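Local coordinates for aminomethyltransferase (Bartonella henselae, PDB 3GIR), which belongs to the aminomethyltransferase family of multidomain proteins, with a C-terminal barrel domain, at residues 102-116 with 129-142. Sequence-based numbering, arbitrary orientation. Where two conformers were deposited one is given.
Sequences LPVDAALLKIGQSRY and DLILTRLAECRFML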
loop_
_atom_site.group_PDB
_atom_site.type_symbol
_atom_site.label_atom_id
_atom_site.label_comp_id
_atom_site.label_asym_id
_atom_site.label_seq_id
_atom_site.Cartn_x
_atom_site.Cartn_y
_atom_site.Cartn_z
ATOM N N LEU A 102 -0.554 4.876 17.271
ATOM C CA LEU A 102 0.023 5.300 15.980
ATOM C C LEU A 102 0.529 6.725 16.089
ATOM O O LEU A 102 -0.063 7.514 16.855
ATOM C CB LEU A 102 -1.044 5.301 14.886
ATOM C CG LEU A 102 -1.754 3.984 14.648
ATOM C CD1 LEU A 102 -2.945 4.150 13.660
ATOM C CD2 LEU A 102 -0.775 2.889 14.112
ATOM N N PRO A 103 1.462 7.102 15.193
ATOM C CA PRO A 103 1.957 8.501 15.212
ATOM C C PRO A 103 1.038 9.468 14.461
ATOM O O PRO A 103 1.421 10.052 13.446
ATOM C CB PRO A 103 3.333 8.393 14.540
ATOM C CG PRO A 103 3.154 7.241 13.580
ATOM C CD PRO A 103 2.186 6.275 14.237
ATOM N N VAL A 104 -0.154 9.680 15.022
ATOM C CA VAL A 104 -1.193 10.514 14.455
ATOM C C VAL A 104 -1.751 11.395 15.558
ATOM O O VAL A 104 -1.595 11.108 16.743
ATOM C CB VAL A 104 -2.350 9.652 13.847
ATOM C CG1 VAL A 104 -1.823 8.663 12.780
ATOM C CG2 VAL A 104 -3.147 8.876 14.947
ATOM N N ASP A 105 -2.322 12.518 15.178
ATOM C CA ASP A 105 -3.190 13.274 16.096
ATOM C C ASP A 105 -4.629 12.983 15.672
ATOM O O ASP A 105 -5.202 13.645 14.833
ATOM C CB ASP A 105 -2.885 14.791 16.086
ATOM C CG ASP A 105 -3.640 15.537 17.198
ATOM O OD1 ASP A 105 -4.590 14.930 17.777
ATOM O OD2 ASP A 105 -3.304 16.731 17.473
ATOM N N ALA A 106 -5.171 11.921 16.236
ATOM C CA ALA A 106 -6.468 11.430 15.844
ATOM C C ALA A 106 -7.579 12.471 16.101
ATOM O O ALA A 106 -8.584 12.463 15.397
ATOM C CB ALA A 106 -6.768 10.058 16.529
ATOM N N ALA A 107 -7.385 13.344 17.090
ATOM C CA ALA A 107 -8.395 14.344 17.428
ATOM C C ALA A 107 -8.502 15.351 16.281
ATOM O O ALA A 107 -9.601 15.804 15.944
ATOM C CB ALA A 107 -8.046 15.050 18.782
ATOM N N LEU A 108 -7.396 15.646 15.614
ATOM C CA LEU A 108 -7.401 16.637 14.502
ATOM C C LEU A 108 -7.914 16.052 13.193
ATOM O O LEU A 108 -8.316 16.784 12.315
ATOM C CB LEU A 108 -5.996 17.202 14.250
ATOM C CG LEU A 108 -5.283 17.962 15.370
ATOM C CD1 LEU A 108 -3.982 18.596 14.828
ATOM C CD2 LEU A 108 -6.193 19.007 16.096
ATOM N N LEU A 109 -7.894 14.734 13.019
ATOM C CA LEU A 109 -8.405 14.139 11.783
ATOM C C LEU A 109 -9.889 14.471 11.640
ATOM O O LEU A 109 -10.672 14.223 12.547
ATOM C CB LEU A 109 -8.184 12.619 11.856
ATOM C CG LEU A 109 -8.167 11.837 10.574
ATOM C CD1 LEU A 109 -7.199 12.482 9.545
ATOM C CD2 LEU A 109 -7.862 10.349 10.819
ATOM N N LYS A 110 -10.295 15.036 10.505
ATOM C CA LYS A 110 -11.679 15.356 10.333
ATOM C C LYS A 110 -12.455 14.096 10.022
ATOM O O LYS A 110 -11.931 13.128 9.451
ATOM C CB LYS A 110 -11.873 16.445 9.259
ATOM C CG LYS A 110 -11.147 17.792 9.594
ATOM C CD LYS A 110 -11.194 18.775 8.441
ATOM C CE LYS A 110 -10.168 19.931 8.628
ATOM N NZ LYS A 110 -9.710 20.507 7.302
ATOM N N ILE A 111 -13.713 14.061 10.414
ATOM C CA ILE A 111 -14.607 12.974 9.990
ATOM C C ILE A 111 -14.610 12.899 8.454
ATOM O O ILE A 111 -14.759 13.909 7.737
ATOM C CB ILE A 111 -16.061 13.212 10.489
ATOM C CG1 ILE A 111 -16.153 13.019 12.004
ATOM C CG2 ILE A 111 -16.972 12.240 9.863
ATOM C CD1 ILE A 111 -17.563 13.409 12.618
ATOM N N GLY A 112 -14.463 11.689 7.927
ATOM C CA GLY A 112 -14.289 11.442 6.512
ATOM C C GLY A 112 -12.875 11.448 5.943
ATOM O O GLY A 112 -12.699 11.163 4.751
ATOM N N GLN A 113 -11.894 11.890 6.735
ATOM C CA GLN A 113 -10.530 12.038 6.283
ATOM C C GLN A 113 -9.755 10.770 6.566
ATOM O O GLN A 113 -9.872 10.194 7.653
ATOM C CB GLN A 113 -9.831 13.175 7.025
ATOM C CG GLN A 113 -10.216 14.566 6.558
ATOM C CD GLN A 113 -9.259 15.677 7.068
ATOM O OE1 GLN A 113 -8.655 15.615 8.190
ATOM N NE2 GLN A 113 -9.110 16.701 6.235
ATOM N N SER A 114 -8.917 10.414 5.601
ATOM C CA SER A 114 -7.984 9.280 5.681
ATOM C C SER A 114 -6.551 9.788 5.761
ATOM O O SER A 114 -6.197 10.814 5.156
ATOM C CB SER A 114 -8.061 8.399 4.436
ATOM O OG SER A 114 -9.344 7.867 4.256
ATOM N N ARG A 115 -5.700 9.066 6.468
ATOM C CA ARG A 115 -4.257 9.386 6.540
ATOM C C ARG A 115 -3.452 8.120 6.471
ATOM O O ARG A 115 -3.802 7.126 7.125
ATOM C CB ARG A 115 -3.885 10.106 7.860
ATOM C CG ARG A 115 -4.120 11.622 7.803
ATOM C CD ARG A 115 -3.550 12.232 9.048
ATOM N NE ARG A 115 -2.140 12.432 8.824
ATOM C CZ ARG A 115 -1.582 13.614 8.552
ATOM N NH1 ARG A 115 -0.284 13.669 8.310
ATOM N NH2 ARG A 115 -2.304 14.748 8.556
ATOM N N TYR A 116 -2.341 8.207 5.747
ATOM C CA TYR A 116 -1.348 7.146 5.720
ATOM C C TYR A 116 -0.572 7.202 7.004
ATOM O O TYR A 116 -0.175 8.287 7.487
ATOM C CB TYR A 116 -0.371 7.348 4.521
ATOM C CG TYR A 116 0.714 6.321 4.401
ATOM C CD1 TYR A 116 0.472 5.078 3.859
ATOM C CD2 TYR A 116 2.002 6.598 4.863
ATOM C CE1 TYR A 116 1.518 4.136 3.742
ATOM C CE2 TYR A 116 3.021 5.661 4.761
ATOM C CZ TYR A 116 2.790 4.460 4.182
ATOM O OH TYR A 116 3.867 3.552 4.165
ATOM N N ASP A 129 2.397 -0.762 7.548
ATOM C CA ASP A 129 1.844 0.541 7.154
ATOM C C ASP A 129 0.342 0.394 6.994
ATOM O O ASP A 129 -0.154 -0.731 6.761
ATOM C CB ASP A 129 2.549 1.195 5.967
ATOM C CG ASP A 129 2.561 0.442 4.724
ATOM O OD1 ASP A 129 2.269 -0.787 4.637
ATOM O OD2 ASP A 129 2.956 1.156 3.713
ATOM N N LEU A 130 -0.372 1.498 7.250
ATOM C CA LEU A 130 -1.832 1.392 7.455
ATOM C C LEU A 130 -2.459 2.639 6.885
ATOM O O LEU A 130 -1.804 3.643 6.823
ATOM C CB LEU A 130 -2.097 1.342 9.002
ATOM C CG LEU A 130 -1.546 0.259 9.907
ATOM C CD1 LEU A 130 -1.635 0.504 11.439
ATOM C CD2 LEU A 130 -2.242 -1.080 9.604
ATOM N N ILE A 131 -3.760 2.616 6.577
ATOM C CA ILE A 131 -4.531 3.798 6.336
ATOM C C ILE A 131 -5.599 3.864 7.415
ATOM O O ILE A 131 -6.358 2.885 7.664
ATOM C CB ILE A 131 -5.240 3.842 4.964
ATOM C CG1 ILE A 131 -4.266 3.495 3.841
ATOM C CG2 ILE A 131 -5.996 5.142 4.796
ATOM C CD1 ILE A 131 -3.186 4.526 3.702
ATOM N N LEU A 132 -5.631 5.035 8.082
ATOM C CA LEU A 132 -6.589 5.347 9.159
ATOM C C LEU A 132 -7.616 6.355 8.626
ATOM O O LEU A 132 -7.217 7.389 8.080
ATOM C CB LEU A 132 -5.834 5.966 10.325
ATOM C CG LEU A 132 -6.694 6.504 11.502
ATOM C CD1 LEU A 132 -7.419 5.420 12.261
ATOM C CD2 LEU A 132 -5.873 7.314 12.451
ATOM N N THR A 133 -8.905 6.063 8.789
ATOM C CA THR A 133 -10.007 6.965 8.360
ATOM C C THR A 133 -10.917 7.200 9.507
ATOM O O THR A 133 -11.229 6.267 10.232
ATOM C CB THR A 133 -10.815 6.303 7.216
ATOM O OG1 THR A 133 -9.908 6.028 6.137
ATOM C CG2 THR A 133 -11.890 7.272 6.685
ATOM N N ARG A 134 -11.241 8.459 9.770
ATOM C CA ARG A 134 -12.225 8.782 10.791
ATOM C C ARG A 134 -13.605 8.733 10.193
ATOM O O ARG A 134 -13.836 9.321 9.113
ATOM C CB ARG A 134 -11.953 10.148 11.373
ATOM C CG ARG A 134 -12.818 10.465 12.555
ATOM C CD ARG A 134 -12.377 11.709 13.225
ATOM N NE ARG A 134 -12.904 11.751 14.603
ATOM C CZ ARG A 134 -12.493 12.694 15.465
ATOM N NH1 ARG A 134 -11.662 13.642 15.070
ATOM N NH2 ARG A 134 -12.957 12.687 16.711
ATOM N N LEU A 135 -14.479 8.001 10.849
ATOM C CA LEU A 135 -15.860 7.794 10.364
ATOM C C LEU A 135 -16.904 8.557 11.170
ATOM O O LEU A 135 -17.939 8.924 10.611
ATOM C CB LEU A 135 -16.201 6.322 10.332
ATOM C CG LEU A 135 -15.474 5.530 9.221
ATOM C CD1 LEU A 135 -15.842 4.038 9.402
ATOM C CD2 LEU A 135 -15.821 6.143 7.849
ATOM N N ALA A 136 -16.555 8.869 12.418
ATOM C CA ALA A 136 -17.470 9.568 13.342
ATOM C C ALA A 136 -16.626 10.119 14.492
ATOM O O ALA A 136 -15.415 9.931 14.554
ATOM C CB ALA A 136 -18.565 8.644 13.851
ATOM N N GLU A 137 -17.278 10.817 15.414
ATOM C CA GLU A 137 -16.527 11.340 16.529
ATOM C C GLU A 137 -15.801 10.185 17.261
ATOM O O GLU A 137 -14.680 10.378 17.644
ATOM C CB GLU A 137 -17.447 12.158 17.484
ATOM C CG GLU A 137 -16.789 12.671 18.720
ATOM C CD GLU A 137 -15.714 13.747 18.502
ATOM O OE1 GLU A 137 -15.865 14.658 17.617
ATOM O OE2 GLU A 137 -14.707 13.712 19.259
ATOM N N CYS A 138 -16.410 9.011 17.432
ATOM C CA CYS A 138 -15.736 7.952 18.194
ATOM C C CYS A 138 -15.577 6.708 17.404
ATOM O O CYS A 138 -15.506 5.630 17.985
ATOM C CB CYS A 138 -16.474 7.659 19.501
ATOM S SG CYS A 138 -16.493 9.134 20.615
ATOM N N ARG A 139 -15.473 6.840 16.073
ATOM C CA ARG A 139 -15.376 5.617 15.222
ATOM C C ARG A 139 -14.367 5.845 14.131
ATOM O O ARG A 139 -14.431 6.834 13.403
ATOM C CB ARG A 139 -16.691 5.170 14.564
ATOM C CG ARG A 139 -17.850 4.854 15.540
ATOM C CD ARG A 139 -19.168 4.588 14.794
ATOM N NE ARG A 139 -18.918 3.612 13.757
ATOM C CZ ARG A 139 -19.127 3.825 12.453
ATOM N NH1 ARG A 139 -19.729 4.916 12.001
ATOM N NH2 ARG A 139 -18.773 2.893 11.620
ATOM N N PHE A 140 -13.465 4.879 13.994
ATOM C CA PHE A 140 -12.402 4.952 12.964
ATOM C C PHE A 140 -12.245 3.598 12.294
ATOM O O PHE A 140 -12.677 2.591 12.813
ATOM C CB PHE A 140 -11.039 5.290 13.615
ATOM C CG PHE A 140 -10.950 6.673 14.247
ATOM C CD1 PHE A 140 -10.205 7.658 13.671
ATOM C CD2 PHE A 140 -11.561 6.897 15.500
ATOM C CE1 PHE A 140 -10.086 8.876 14.274
ATOM C CE2 PHE A 140 -11.479 8.124 16.103
ATOM C CZ PHE A 140 -10.736 9.114 15.505
ATOM N N MET A 141 -11.616 3.589 11.141
ATOM C CA MET A 141 -11.344 2.352 10.401
ATOM C C MET A 141 -9.839 2.382 10.089
ATOM O O MET A 141 -9.245 3.411 9.773
ATOM C CB MET A 141 -12.111 2.282 9.047
ATOM C CG MET A 141 -12.064 0.989 8.352
ATOM S SD MET A 141 -13.068 -0.244 9.259
ATOM C CE MET A 141 -14.772 0.289 8.835
ATOM N N LEU A 142 -9.236 1.218 10.231
ATOM C CA LEU A 142 -7.861 0.957 9.780
ATOM C C LEU A 142 -7.915 -0.104 8.695
ATOM O O LEU A 142 -8.666 -1.108 8.788
ATOM C CB LEU A 142 -6.987 0.432 10.941
ATOM C CG LEU A 142 -6.546 1.448 11.980
ATOM C CD1 LEU A 142 -6.079 0.813 13.354
ATOM C CD2 LEU A 142 -5.453 2.343 11.388
#
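Arg134 reaches from its strand into the loop of residues 106-111. Its CG lies anti to the backbone N (chi1 -172°) and the chain stays extended to NE. This carries the guanidinium in among the loop carbonyls, where NH1 donates to two of them near the guanidinium plane. Arg134 NH1 to Leu109 O is short (2.8 Å) and nearly straight. Arg134 NH1 to Ala107 O is longer (3.1 Å) and more bent, with the donor above the carbonyl plane. The other two nitrogens are held by the Ala136-Arg139 turn: NE donates to Ala136 O, somewhat out of the guanidinium plane, and NH2 donates in plane to Glu137 O while forming a salt bridge with Glu137 OE2. Bonds from all three nitrogens thus fix the rotation of the group and tie loop to turn. Ile111 packs its CG2 against Leu135 O and its CD1 against Glu137 N.

Beyond the loop the backbones pair as an antiparallel hairpin. Gly112 N donates to Arg134 O and Arg134 N to Gln113 O; next, Arg115 and Leu132 form a hydrogen-bonded pair. Ser114 OG and Thr133 OG1 share a hydrogen bond of 2.7 Å on the other face. At the far end Tyr116 OH donates to Asp129 OD2 (2.6 Å) on the anti lone pair of OD2, with ring and carboxylate almost perpendicular (88°). Leu132 CD2 sits 4.0 Å from Leu109 CD2, and Val104 CG2 touches Leu132 CD2 as well. Leu102 puts CD2 on Leu130 and CD1 on Leu142.

Helix 94-101 adjoins this apolar side, with Leu98 on Ala106 and Phe140. Phe209 of strand 209-211 touches Thr133. Strand 114-120 is one of the two outermost strands of the antiparallel sheet; Gly112 and Ser114 form backbone bonds with Gly201 and Met199.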